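Local coordinates for protein CSP3 (Bacillus subtilis, PDB 5FIG) that probably stores Cu(I) in the cytosol, holding many copper ions inside its cysteine-rich helical bundle and so guarding the cell against copper toxicity, at residues I9-D14 against A100-S105; A50-A55 against K64-L69. All coordinates share one frame; numbering follows the deposited sequence.

Overall arrangement
Interaction 1 pairs the first helix of the chain, 6-27, with the last, 89-107; interaction 2 pairs the two middle ones, 36-57 and 63-81, across the short loop between them. Along the sequence the second contact thus falls between the two halves of the first, and together they account for all four helices. Their centres are about 9 Å apart and the residues meet directly: Cys12 CB lies 3.5 Å from Val53 CG2, and Cys103 packs on the backbone of Cys67. The pair illustrates how a bundle can combine facing thiols with compact aliphatic seams at one level, as suits a protein thought to take copper into its interior.

Interaction 1: residues I9-D14 against A100-S105; sequences IEACID and AEQCRS
Two thiols face each other end-on where the helix carrying Cys12 meets the one carrying Cys103, with SG of Cys12 3.8 Å from SG of Cys103. Each CB-SG bond points almost straight at the opposing sulfur: the angle is about 163° at Cys12 SG and 170° at Cys103 SG. This is van der Waals contact between tips, with the sulfurs much too far apart for a disulfide. Both side chains use the same first torsion, SG lying opposite the carbonyl carbon and beside the backbone N, which swings each thiol into the space between the helices. Alongside, the pairing is aliphatic. CB of Ala11 rests on the methylenes of Gln102, 3.9 Å from Gln102 CG and 4.2 Å from Gln102 CB. A bend at chi2 (-80°) then carries the Gln102 amide off, so that its hydrocarbon part alone does the touching here. The two segments run in opposite directions and share no hydrogen bond. Cys8, one turn before Cys12 on helix 6-27, and Cys70 of helix 63-81 both pack on Cys103, while Val53 and Met56 of helix 36-57 lie against Cys12. Thiols from different helices gathered in this way are consistent with the cysteine-lined core of a copper storage protein, here in its copper-free state and built as an up-and-down four-helix bundle.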
loop_
_atom_site.group_PDB
_atom_site.type_symbol
_atom_site.label_atom_id
_atom_site.label_comp_id
_atom_site.label_asym_id
_atom_site.label_seq_id
_atom_site.Cartn_x
_atom_site.Cartn_y
_atom_site.Cartn_z
ATOM N N ILE B 9 -7.415 4.925 14.736
ATOM C CA ILE B 9 -6.185 5.248 13.990
ATOM C C ILE B 9 -4.956 4.941 14.807
ATOM O O ILE B 9 -4.019 4.324 14.335
ATOM C CB ILE B 9 -6.203 6.681 13.439
ATOM C CG1 ILE B 9 -7.241 6.788 12.311
ATOM C CG2 ILE B 9 -4.817 7.108 12.937
ATOM C CD1 ILE B 9 -7.673 8.205 11.985
ATOM N N GLU B 10 -4.927 5.425 16.031
ATOM C CA GLU B 10 -3.786 5.149 16.885
ATOM C C GLU B 10 -3.528 3.696 17.115
ATOM O O GLU B 10 -2.390 3.283 17.161
ATOM C CB GLU B 10 -3.984 5.815 18.234
ATOM C CG GLU B 10 -2.771 5.926 19.140
ATOM C CD GLU B 10 -1.656 6.761 18.560
ATOM O OE1 GLU B 10 -1.832 7.349 17.460
ATOM O OE2 GLU B 10 -0.614 6.910 19.228
ATOM N N ALA B 11 -4.588 2.952 17.378
ATOM C CA ALA B 11 -4.441 1.494 17.539
ATOM C C ALA B 11 -3.930 0.794 16.297
ATOM O O ALA B 11 -3.097 -0.113 16.392
ATOM C CB ALA B 11 -5.728 0.878 17.983
ATOM N N CYS B 12 -4.388 1.230 15.125
ATOM C CA CYS B 12 -3.887 0.686 13.862
ATOM C C CYS B 12 -2.403 1.030 13.658
ATOM O O CYS B 12 -1.590 0.169 13.236
ATOM C CB CYS B 12 -4.680 1.219 12.660
ATOM S SG CYS B 12 -6.344 0.553 12.542
ATOM N N ILE B 13 -2.042 2.256 13.963
ATOM C CA ILE B 13 -0.617 2.691 13.827
ATOM C C ILE B 13 0.259 1.828 14.773
ATOM O O ILE B 13 1.334 1.386 14.434
ATOM C CB ILE B 13 -0.484 4.198 14.096
ATOM C CG1 ILE B 13 -1.133 4.981 12.942
ATOM C CG2 ILE B 13 0.971 4.589 14.308
ATOM C CD1 ILE B 13 -1.377 6.423 13.243
ATOM N N ASP B 14 -0.211 1.646 16.034
ATOM C CA ASP B 14 0.520 0.825 16.985
ATOM C C ASP B 14 0.648 -0.623 16.553
ATOM O O ASP B 14 1.638 -1.303 16.841
ATOM C CB ASP B 14 -0.140 0.920 18.401
ATOM C CG ASP B 14 0.016 2.280 19.056
ATOM O OD1 ASP B 14 0.808 3.101 18.614
ATOM O OD2 ASP B 14 -0.667 2.599 20.044
ATOM N N ALA B 100 -8.048 -4.952 16.799
ATOM C CA ALA B 100 -9.280 -5.600 16.392
ATOM C C ALA B 100 -10.500 -5.086 17.116
ATOM O O ALA B 100 -11.489 -4.768 16.493
ATOM C CB ALA B 100 -9.177 -7.097 16.577
ATOM N N GLU B 101 -10.383 -4.890 18.435
ATOM C CA GLU B 101 -11.463 -4.327 19.163
ATOM C C GLU B 101 -11.829 -2.900 18.784
ATOM O O GLU B 101 -12.980 -2.568 18.626
ATOM C CB GLU B 101 -11.147 -4.440 20.649
ATOM C CG GLU B 101 -12.248 -3.901 21.537
ATOM C CD GLU B 101 -13.350 -4.931 21.850
ATOM O OE1 GLU B 101 -13.435 -6.063 21.355
ATOM O OE2 GLU B 101 -14.239 -4.578 22.575
ATOM N N GLN B 102 -10.820 -2.053 18.534
ATOM C CA GLN B 102 -11.118 -0.707 18.113
ATOM C C GLN B 102 -11.767 -0.695 16.723
ATOM O O GLN B 102 -12.638 0.127 16.427
ATOM C CB GLN B 102 -9.823 0.132 18.083
ATOM C CG GLN B 102 -9.316 0.518 19.477
ATOM C CD GLN B 102 -10.045 1.711 20.094
ATOM O OE1 GLN B 102 -10.757 2.456 19.443
ATOM N NE2 GLN B 102 -10.001 1.794 21.373
ATOM N N CYS B 103 -11.243 -1.538 15.848
ATOM C CA CYS B 103 -11.797 -1.629 14.463
ATOM C C CYS B 103 -13.234 -2.143 14.470
ATOM O O CYS B 103 -14.043 -1.673 13.662
ATOM C CB CYS B 103 -10.891 -2.495 13.592
ATOM S SG CYS B 103 -9.415 -1.593 13.052
ATOM N N ARG B 104 -13.549 -3.089 15.349
ATOM C CA ARG B 104 -14.954 -3.603 15.448
ATOM C C ARG B 104 -15.905 -2.478 15.854
ATOM O O ARG B 104 -17.016 -2.369 15.339
ATOM C CB ARG B 104 -15.046 -4.831 16.394
ATOM C CG ARG B 104 -14.419 -6.079 15.770
ATOM C CD ARG B 104 -14.771 -7.565 15.968
ATOM N NE ARG B 104 -14.805 -7.787 14.557
ATOM C CZ ARG B 104 -14.127 -8.623 13.777
ATOM N NH1 ARG B 104 -13.353 -9.605 14.225
ATOM N NH2 ARG B 104 -14.298 -8.456 12.470
ATOM N N SER B 105 -15.455 -1.604 16.767
ATOM C CA SER B 105 -16.246 -0.428 17.149
ATOM C C SER B 105 -16.455 0.527 15.992
ATOM O O SER B 105 -17.546 1.002 15.786
ATOM C CB SER B 105 -15.537 0.317 18.281
ATOM O OG SER B 105 -15.399 -0.584 19.362
#

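Interaction 2: residues A50-A55 against K64-L69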
loop_
_atom_site.group_PDB
_atom_site.type_symbol
_atom_site.label_atom_id
_atom_site.label_comp_id
_atom_site.label_asym_id
_atom_site.label_seq_id
_atom_site.Cartn_x
_atom_site.Cartn_y
_atom_site.Cartn_z
ATOM N N ALA B 50 -2.413 -0.152 7.650
ATOM C CA ALA B 50 -2.105 1.056 6.903
ATOM C C ALA B 50 -3.325 1.470 6.040
ATOM O O ALA B 50 -3.668 2.659 5.913
ATOM C CB ALA B 50 -0.893 0.833 6.045
ATOM N N LEU B 51 -3.954 0.487 5.375
ATOM C CA LEU B 51 -5.132 0.807 4.561
ATOM C C LEU B 51 -6.300 1.380 5.381
ATOM O O LEU B 51 -7.040 2.279 4.930
ATOM C CB LEU B 51 -5.608 -0.442 3.790
ATOM C CG LEU B 51 -6.793 -0.245 2.840
ATOM C CD1 LEU B 51 -6.362 0.540 1.638
ATOM C CD2 LEU B 51 -7.372 -1.595 2.384
ATOM N N ALA B 52 -6.534 0.788 6.550
ATOM C CA ALA B 52 -7.606 1.257 7.437
ATOM C C ALA B 52 -7.363 2.672 7.902
ATOM O O ALA B 52 -8.265 3.519 7.876
ATOM C CB ALA B 52 -7.768 0.312 8.622
ATOM N N VAL B 53 -6.087 2.989 8.209
ATOM C CA VAL B 53 -5.710 4.386 8.557
ATOM C C VAL B 53 -6.053 5.332 7.412
ATOM O O VAL B 53 -6.692 6.363 7.606
ATOM C CB VAL B 53 -4.258 4.490 8.964
ATOM C CG1 VAL B 53 -3.836 5.948 9.092
ATOM C CG2 VAL B 53 -4.048 3.737 10.294
ATOM N N LYS B 54 -5.633 4.962 6.204
ATOM C CA LYS B 54 -5.947 5.795 5.055
ATOM C C LYS B 54 -7.457 5.968 4.876
ATOM O O LYS B 54 -7.913 7.069 4.580
ATOM C CB LYS B 54 -5.295 5.198 3.821
ATOM C CG LYS B 54 -5.448 6.044 2.602
ATOM C CD LYS B 54 -5.030 5.356 1.327
ATOM C CE LYS B 54 -3.866 4.382 1.448
ATOM N NZ LYS B 54 -3.371 4.011 0.092
ATOM N N ALA B 55 -8.218 4.869 4.987
ATOM C CA ALA B 55 -9.653 4.914 4.819
ATOM C C ALA B 55 -10.328 5.830 5.821
ATOM O O ALA B 55 -11.165 6.665 5.467
ATOM C CB ALA B 55 -10.261 3.526 4.931
ATOM N N LYS B 64 -15.956 1.597 6.947
ATOM C CA LYS B 64 -16.489 0.612 7.938
ATOM C C LYS B 64 -16.168 -0.831 7.538
ATOM O O LYS B 64 -15.696 -1.615 8.328
ATOM C CB LYS B 64 -17.967 0.808 8.214
ATOM C CG LYS B 64 -18.280 2.087 8.998
ATOM C CD LYS B 64 -19.739 2.170 9.459
ATOM C CE LYS B 64 -19.995 3.403 10.397
ATOM N NZ LYS B 64 -21.348 3.388 11.052
ATOM N N GLU B 65 -16.336 -1.128 6.257
ATOM C CA GLU B 65 -16.005 -2.451 5.734
ATOM C C GLU B 65 -14.521 -2.758 5.787
ATOM O O GLU B 65 -14.123 -3.866 6.127
ATOM C CB GLU B 65 -16.643 -2.583 4.330
ATOM C CG GLU B 65 -18.193 -2.493 4.403
ATOM C CD GLU B 65 -18.796 -1.072 4.285
ATOM O OE1 GLU B 65 -18.100 -0.024 4.413
ATOM O OE2 GLU B 65 -20.048 -1.011 4.054
ATOM N N ILE B 66 -13.684 -1.777 5.459
ATOM C CA ILE B 66 -12.246 -1.884 5.595
ATOM C C ILE B 66 -11.828 -2.129 7.074
ATOM O O ILE B 66 -11.032 -3.037 7.381
ATOM C CB ILE B 66 -11.498 -0.694 4.963
ATOM C CG1 ILE B 66 -11.689 -0.741 3.448
ATOM C CG2 ILE B 66 -9.988 -0.706 5.372
ATOM C CD1 ILE B 66 -11.284 0.534 2.739
ATOM N N CYS B 67 -12.408 -1.348 7.977
ATOM C CA CYS B 67 -12.169 -1.579 9.418
ATOM C C CYS B 67 -12.607 -2.994 9.865
ATOM O O CYS B 67 -11.893 -3.653 10.639
ATOM C CB CYS B 67 -12.856 -0.527 10.275
ATOM S SG CYS B 67 -11.995 1.012 10.266
ATOM N N ALA B 68 -13.743 -3.481 9.375
ATOM C CA ALA B 68 -14.173 -4.839 9.711
ATOM C C ALA B 68 -13.131 -5.878 9.206
ATOM O O ALA B 68 -12.808 -6.840 9.913
ATOM C CB ALA B 68 -15.549 -5.130 9.163
ATOM N N LEU B 69 -12.624 -5.680 7.983
ATOM C CA LEU B 69 -11.580 -6.578 7.447
ATOM C C LEU B 69 -10.308 -6.516 8.270
ATOM O O LEU B 69 -9.703 -7.546 8.592
ATOM C CB LEU B 69 -11.256 -6.245 5.951
ATOM C CG LEU B 69 -10.095 -6.988 5.328
ATOM C CD1 LEU B 69 -10.356 -8.490 5.328
ATOM C CD2 LEU B 69 -9.906 -6.482 3.901
#
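Ile66 reaches from helix 63-81 into the side of helix 36-57, where Leu51, Ala52 and Ala55 form the surface that receives it. The approach can be followed outward from Ile66 CB, where the chain divides into two arms. The shorter is the CG2 methyl, set opposite the backbone N of its own residue and directed at the neighbouring helix backbone. It comes within 3.7 Å of Ala52 CA and 3.9 Å of Ala52 N, with the methyl of Ala52 a little further off, CB to Ile66 CG2 being 4.1 Å. Ile66 CG2 also meets Leu51, whose CD2 is again 4.1 Å away, and the two side chains cross at about a right angle. The longer arm passes through CG1, which serves mainly as a spacer. Because chi2 is extended (166°), CD1 is carried well beyond CB and lands 3.8 Å from CB of Ala55, one helical turn along from Leu51. One isoleucine therefore spans three residues, its branches shared between backbone and methyl groups.

The axes of these short helical segments are 9.2 Å apart at closest approach and cross at -158°, nearly antiparallel, as expected of consecutive helices joined by a short loop. Ala52 and Ala55 present little bulk to the incoming side chain, and Ala52 and Cys67 have CA atoms only 5.7 Å apart. Glu44 of the third subunit also packs on Ile66, so this seam lies beside a subunit interface. No hydrogen bond or ion pair joins the two segments: their side chains meet through hydrocarbon alone, so the burial of apolar surface and dispersion probably account for the contact, with a branched side chain fitted against two alanines and a leucine.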